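Long-range contacts in endoglycosidase (Bacteroides thetaiotaomicron, PDB 6Q64), which probably hydrolyses glycosidic bonds in complex N-glycans, as a family 18 glycoside hydrolase built on a TIM barrel: residues K72-F77 with F100-G105; G127-C132 with Y180-F185. The protein carries 1 engineered substitution. All coordinates share one frame; numbering follows the deposited sequence.

Contact 1 (K72-F77 with F100-G105); sequences KGFGWF and FVSLWG
The seam that closes the TIM barrel lies where Gly75 and Trp76, on strand 72-76, meet Ser102 on strand 100-102, the first and second strands of the chain. Their axes run in the same sense, 17° apart and 4.8 Å at closest approach. The backbone evidence is a single bridge between Trp76 and Ser102: Ser102 N donates to Gly75 O at 2.9 Å with the donor in the carbonyl plane, and Phe77 N returns the bond to Ser102 O, also at 2.9 Å. Trp76 CA brings a CA-H...O contact to Ser102 O as well, while a further bond, from Phe100 N to Gly73 O, is long and weak.

Side chains fall into two groups by what else they touch. Phe74, Trp76, Phe100 and Ser102 enter the barrel interior, meeting residues of the strands 128-135, 251-254 and 280-285. The rings of Phe74 and Phe100 meet obliquely, centroids 4.8 Å apart and planes inclined by 45°; with its CG between the backbone N and the carbonyl carbon (chi1 77°), Phe100 brings its ring over to that of Phe74. Ser102 OG lies at the Phe74 edge, in the ring plane and 3.6 Å from Phe74 CE1, and is hydrogen-bonded to Asp186 on strand 184-189. Phe74 CZ stands over one face of the Trp76 indole, and Ser102 CB comes obliquely to the CD1 and NE1 corner from that same side. Val101 and Phe77 meet loop residues instead, Met335 and Leu91 respectively, with Val101 CG1 3.7 Å from Phe77 CB. Beyond the bridge, the ring of Trp104 packs edge-to-face with both His334 and Tyr333, while its CB points toward strand 72-76 and lies 4.3 Å from Trp76 CB.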
loop_
_atom_site.group_PDB
_atom_site.type_symbol
_atom_site.label_atom_id
_atom_site.label_comp_id
_atom_site.label_asym_id
_atom_site.label_seq_id
_atom_site.Cartn_x
_atom_site.Cartn_y
_atom_site.Cartn_z
ATOM N N LYS A 72 3.011 6.724 8.455
ATOM C CA LYS A 72 3.629 5.977 7.351
ATOM C C LYS A 72 3.345 6.702 6.047
ATOM O O LYS A 72 2.329 7.418 5.958
ATOM C CB LYS A 72 3.122 4.542 7.308
ATOM C CG LYS A 72 3.801 3.656 8.340
ATOM C CD LYS A 72 3.368 2.217 8.290
ATOM C CE LYS A 72 3.924 1.466 9.481
ATOM N NZ LYS A 72 3.776 0.007 9.284
ATOM N N GLY A 73 4.277 6.577 5.103
ATOM C CA GLY A 73 4.128 7.109 3.742
ATOM C C GLY A 73 4.030 5.941 2.805
ATOM O O GLY A 73 4.848 5.018 2.960
ATOM N N PHE A 74 3.044 5.974 1.918
ATOM C CA PHE A 74 2.692 4.869 1.009
ATOM C C PHE A 74 2.345 5.463 -0.362
ATOM O O PHE A 74 2.111 6.684 -0.501
ATOM C CB PHE A 74 1.542 4.083 1.650
ATOM C CG PHE A 74 0.726 3.239 0.695
ATOM C CD1 PHE A 74 1.103 1.942 0.402
ATOM C CD2 PHE A 74 -0.407 3.756 0.093
ATOM C CE1 PHE A 74 0.377 1.186 -0.496
ATOM C CE2 PHE A 74 -1.126 3.000 -0.806
ATOM C CZ PHE A 74 -0.726 1.721 -1.109
ATOM N N GLY A 75 2.285 4.613 -1.379
ATOM C CA GLY A 75 1.605 4.982 -2.632
ATOM C C GLY A 75 1.520 3.795 -3.572
ATOM O O GLY A 75 2.217 2.753 -3.368
ATOM N N TRP A 76 0.802 4.040 -4.676
ATOM C CA TRP A 76 0.761 3.146 -5.850
ATOM C C TRP A 76 1.756 3.671 -6.876
ATOM O O TRP A 76 1.413 4.651 -7.563
ATOM C CB TRP A 76 -0.675 3.057 -6.378
ATOM C CG TRP A 76 -1.528 2.215 -5.485
ATOM C CD1 TRP A 76 -1.464 0.861 -5.337
ATOM C CD2 TRP A 76 -2.514 2.683 -4.552
ATOM N NE1 TRP A 76 -2.353 0.454 -4.382
ATOM C CE2 TRP A 76 -3.016 1.547 -3.888
ATOM C CE3 TRP A 76 -3.037 3.942 -4.238
ATOM C CZ2 TRP A 76 -4.023 1.635 -2.932
ATOM C CZ3 TRP A 76 -4.022 4.033 -3.284
ATOM C CH2 TRP A 76 -4.503 2.894 -2.641
ATOM N N PHE A 77 2.913 3.010 -6.962
ATOM C CA PHE A 77 4.066 3.327 -7.851
ATOM C C PHE A 77 3.918 2.668 -9.226
ATOM O O PHE A 77 4.089 1.419 -9.372
ATOM C CB PHE A 77 5.351 2.847 -7.180
ATOM C CG PHE A 77 6.627 3.369 -7.791
ATOM C CD1 PHE A 77 6.793 4.717 -8.056
ATOM C CD2 PHE A 77 7.684 2.519 -8.065
ATOM C CE1 PHE A 77 7.977 5.193 -8.590
ATOM C CE2 PHE A 77 8.868 3.002 -8.593
ATOM C CZ PHE A 77 9.004 4.332 -8.866
ATOM N N PHE A 100 6.496 2.018 2.587
ATOM C CA PHE A 100 6.221 0.890 1.662
ATOM C C PHE A 100 5.378 1.366 0.479
ATOM O O PHE A 100 4.840 2.465 0.489
ATOM C CB PHE A 100 5.543 -0.272 2.403
ATOM C CG PHE A 100 4.076 -0.091 2.711
ATOM C CD1 PHE A 100 3.662 0.723 3.752
ATOM C CD2 PHE A 100 3.107 -0.742 1.964
ATOM C CE1 PHE A 100 2.312 0.877 4.039
ATOM C CE2 PHE A 100 1.756 -0.577 2.244
ATOM C CZ PHE A 100 1.358 0.222 3.288
ATOM N N VAL A 101 5.197 0.492 -0.496
ATOM C CA VAL A 101 4.605 0.907 -1.780
ATOM C C VAL A 101 3.908 -0.307 -2.385
ATOM O O VAL A 101 4.325 -1.469 -2.126
ATOM C CB VAL A 101 5.760 1.480 -2.627
ATOM C CG1 VAL A 101 5.845 0.927 -4.032
ATOM C CG2 VAL A 101 5.772 3.008 -2.637
ATOM N N SER A 102 2.856 -0.031 -3.136
ATOM C CA SER A 102 2.154 -1.025 -3.972
ATOM C C SER A 102 2.480 -0.748 -5.433
ATOM O O SER A 102 2.340 0.419 -5.849
ATOM C CB SER A 102 0.684 -0.990 -3.703
ATOM O OG SER A 102 0.395 -1.735 -2.527
ATOM N N LEU A 103 2.876 -1.791 -6.160
ATOM C CA LEU A 103 3.320 -1.712 -7.567
ATOM C C LEU A 103 2.103 -1.819 -8.488
ATOM O O LEU A 103 1.716 -2.948 -8.857
ATOM C CB LEU A 103 4.335 -2.830 -7.806
ATOM C CG LEU A 103 5.511 -2.816 -6.836
ATOM C CD1 LEU A 103 6.302 -4.109 -6.903
ATOM C CD2 LEU A 103 6.407 -1.627 -7.101
ATOM N N TRP A 104 1.561 -0.660 -8.866
ATOM C CA TRP A 104 0.534 -0.508 -9.928
ATOM C C TRP A 104 1.111 -1.007 -11.261
ATOM O O TRP A 104 2.014 -0.326 -11.824
ATOM C CB TRP A 104 0.019 0.937 -10.042
ATOM C CG TRP A 104 -1.199 1.026 -10.905
ATOM C CD1 TRP A 104 -1.252 1.359 -12.230
ATOM C CD2 TRP A 104 -2.541 0.687 -10.512
ATOM N NE1 TRP A 104 -2.541 1.285 -12.684
ATOM C CE2 TRP A 104 -3.356 0.870 -11.657
ATOM C CE3 TRP A 104 -3.137 0.258 -9.313
ATOM C CZ2 TRP A 104 -4.741 0.639 -11.623
ATOM C CZ3 TRP A 104 -4.503 0.035 -9.283
ATOM C CH2 TRP A 104 -5.294 0.225 -10.425
ATOM N N GLY A 105 0.630 -2.175 -11.703
ATOM C CA GLY A 105 0.806 -2.677 -13.071
ATOM C C GLY A 105 1.758 -3.858 -13.138
ATOM O O GLY A 105 1.492 -4.773 -13.962
#

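Contact 2 (G127-C132 with Y180-F185); sequences GKALLC and YNLDGF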
loop_
_atom_site.group_PDB
_atom_site.type_symbol
_atom_site.label_atom_id
_atom_site.label_comp_id
_atom_site.label_asym_id
_atom_site.label_seq_id
_atom_site.Cartn_x
_atom_site.Cartn_y
_atom_site.Cartn_z
ATOM N N GLY A 127 12.753 -0.267 3.126
ATOM C CA GLY A 127 11.522 -0.117 2.320
ATOM C C GLY A 127 10.895 -1.451 1.995
ATOM O O GLY A 127 11.618 -2.488 2.073
ATOM N N LYS A 128 9.612 -1.444 1.627
ATOM C CA LYS A 128 8.873 -2.688 1.269
ATOM C C LYS A 128 7.995 -2.463 0.035
ATOM O O LYS A 128 7.248 -1.428 -0.050
ATOM C CB LYS A 128 8.005 -3.146 2.440
ATOM C CG LYS A 128 8.759 -3.695 3.639
ATOM C CD LYS A 128 7.818 -4.069 4.758
ATOM C CE LYS A 128 8.509 -4.248 6.089
ATOM N NZ LYS A 128 9.491 -5.346 6.011
ATOM N N ALA A 129 8.017 -3.432 -0.873
ATOM C CA ALA A 129 7.246 -3.362 -2.127
ATOM C C ALA A 129 6.249 -4.513 -2.184
ATOM O O ALA A 129 6.647 -5.688 -1.944
ATOM C CB ALA A 129 8.185 -3.371 -3.302
ATOM N N LEU A 130 4.998 -4.174 -2.499
ATOM C CA LEU A 130 3.870 -5.135 -2.521
ATOM C C LEU A 130 3.433 -5.385 -3.951
ATOM O O LEU A 130 3.233 -4.409 -4.676
ATOM C CB LEU A 130 2.692 -4.524 -1.761
ATOM C CG LEU A 130 2.941 -4.215 -0.297
ATOM C CD1 LEU A 130 1.624 -3.893 0.367
ATOM C CD2 LEU A 130 3.637 -5.380 0.403
ATOM N N LEU A 131 3.147 -6.634 -4.274
ATOM C CA LEU A 131 2.278 -6.934 -5.430
ATOM C C LEU A 131 0.881 -6.423 -5.111
ATOM O O LEU A 131 0.578 -6.281 -3.949
ATOM C CB LEU A 131 2.290 -8.432 -5.719
ATOM C CG LEU A 131 3.412 -8.859 -6.652
ATOM C CD1 LEU A 131 3.085 -10.190 -7.310
ATOM C CD2 LEU A 131 3.681 -7.792 -7.712
ATOM N N CYS A 132 0.087 -6.170 -6.139
ATOM C CA CYS A 132 -1.197 -5.460 -6.053
ATOM C C CYS A 132 -1.989 -5.661 -7.330
ATOM O O CYS A 132 -1.386 -5.618 -8.384
ATOM C CB CYS A 132 -0.992 -3.967 -5.935
ATOM S SG CYS A 132 -2.579 -3.113 -5.881
ATOM N N TYR A 180 10.332 -13.289 -6.413
ATOM C CA TYR A 180 10.960 -11.990 -6.749
ATOM C C TYR A 180 11.354 -11.285 -5.443
ATOM O O TYR A 180 11.706 -10.113 -5.488
ATOM C CB TYR A 180 10.026 -11.240 -7.707
ATOM C CG TYR A 180 10.014 -11.799 -9.116
ATOM C CD1 TYR A 180 11.157 -11.747 -9.921
ATOM C CD2 TYR A 180 8.865 -12.364 -9.661
ATOM C CE1 TYR A 180 11.163 -12.232 -11.221
ATOM C CE2 TYR A 180 8.859 -12.861 -10.958
ATOM C CZ TYR A 180 10.008 -12.795 -11.741
ATOM O OH TYR A 180 10.008 -13.306 -13.011
ATOM N N ASN A 181 11.345 -12.037 -4.332
ATOM C CA ASN A 181 11.565 -11.616 -2.914
ATOM C C ASN A 181 10.816 -10.307 -2.562
ATOM O O ASN A 181 11.313 -9.554 -1.692
ATOM C CB ASN A 181 13.060 -11.596 -2.574
ATOM C CG ASN A 181 13.339 -11.111 -1.165
ATOM O OD1 ASN A 181 12.831 -11.653 -0.193
ATOM N ND2 ASN A 181 14.100 -10.038 -1.040
ATOM N N LEU A 182 9.621 -10.072 -3.109
ATOM C CA LEU A 182 8.785 -8.898 -2.734
ATOM C C LEU A 182 8.284 -9.038 -1.278
ATOM O O LEU A 182 8.444 -10.128 -0.683
ATOM C CB LEU A 182 7.649 -8.783 -3.753
ATOM C CG LEU A 182 8.086 -8.325 -5.150
ATOM C CD1 LEU A 182 7.114 -8.768 -6.239
ATOM C CD2 LEU A 182 8.253 -6.812 -5.198
ATOM N N ASP A 183 7.743 -7.975 -0.679
ATOM C CA ASP A 183 7.493 -7.946 0.791
ATOM C C ASP A 183 6.010 -8.162 1.095
ATOM O O ASP A 183 5.663 -8.101 2.268
ATOM C CB ASP A 183 7.997 -6.662 1.453
ATOM C CG ASP A 183 9.332 -6.205 0.896
ATOM O OD1 ASP A 183 9.317 -5.516 -0.161
ATOM O OD2 ASP A 183 10.379 -6.574 1.493
ATOM N N GLY A 184 5.175 -8.437 0.101
ATOM C CA GLY A 184 3.855 -9.023 0.384
ATOM C C GLY A 184 2.816 -8.685 -0.662
ATOM O O GLY A 184 3.158 -8.599 -1.849
ATOM N N PHE A 185 1.563 -8.526 -0.242
ATOM C CA PHE A 185 0.434 -8.386 -1.186
ATOM C C PHE A 185 -0.548 -7.338 -0.684
ATOM O O PHE A 185 -0.644 -7.083 0.548
ATOM C CB PHE A 185 -0.242 -9.738 -1.411
ATOM C CG PHE A 185 -1.189 -9.722 -2.574
ATOM C CD1 PHE A 185 -0.722 -9.803 -3.872
ATOM C CD2 PHE A 185 -2.550 -9.558 -2.374
ATOM C CE1 PHE A 185 -1.599 -9.757 -4.948
ATOM C CE2 PHE A 185 -3.428 -9.515 -3.450
ATOM C CZ PHE A 185 -2.949 -9.607 -4.741
#
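Asp183 crosses Lys128 at about a right angle, the two side chains meeting at their bases, where Asp183 CB is 3.7 Å from Lys128 CB. The carboxylate reaches the next backbone amide: Asp183 OD1 accepts from Ala129 N at 2.6 Å, a nearly straight bond (169°) that reaches the oxygen on its anti side, 33° out of the carboxylate plane. Asp183 N in turn donates to Ala129 O at 2.8 Å, so one residue holds both polar backbone atoms of Ala129. A weak bond from Gln122 gives OD1 a second donor.

The Leu131 and Leu182 side chains also cross at about a right angle, with Leu182 CD1 3.7 Å from Leu131 CG; the other branch, CD2, turns to the methyl of Ala129. This is the junction of the third and fourth strands of the barrel, 128-135 and 184-189, joined through a beta-alpha-beta connection that includes helix 162-179. Asp183 opens the DGxDxD part of the signature sequence of family 18.

Leu131 and Phe185 share the sheet face that this helix covers. With its CG anti to the backbone N (chi1 -167°), Phe185 extends its ring alongside the Leu131 backbone, and CD1 comes within 3.8 Å of Leu131 CB. Leu130 points to the other face, among Phe100, Ser102, Met230 and Val232, and its CD2 lies 3.4 Å from Gly184 N. A bent bond from Leu131 N to Gly184 O, 3.1 Å long, joins the backbones, its donor tilted from the carbonyl plane.

In the fold
Contacts 1 and 2, centred 10 Å apart, are two junctions of one barrel wall, separated by the pairing of strands 100-102 and 128-135. That intermediate pairing rests on two probable hydrogen bonds, Val101 N to Lys128 O and Leu130 N to Val101 O, each 2.8 Å. Inside the barrel Ser102 OG packs 3.7 Å from Leu130 CB. The same hydroxyl hydrogen-bonds to Asp186, the residue directly after Phe185 of contact 2, so the closing seam is tied to the fourth strand across the interior. Asp186 belongs to the DxxDxDxE signature, whose final glutamate is the catalytic acid in family 18; the engineered protein carries glutamine there.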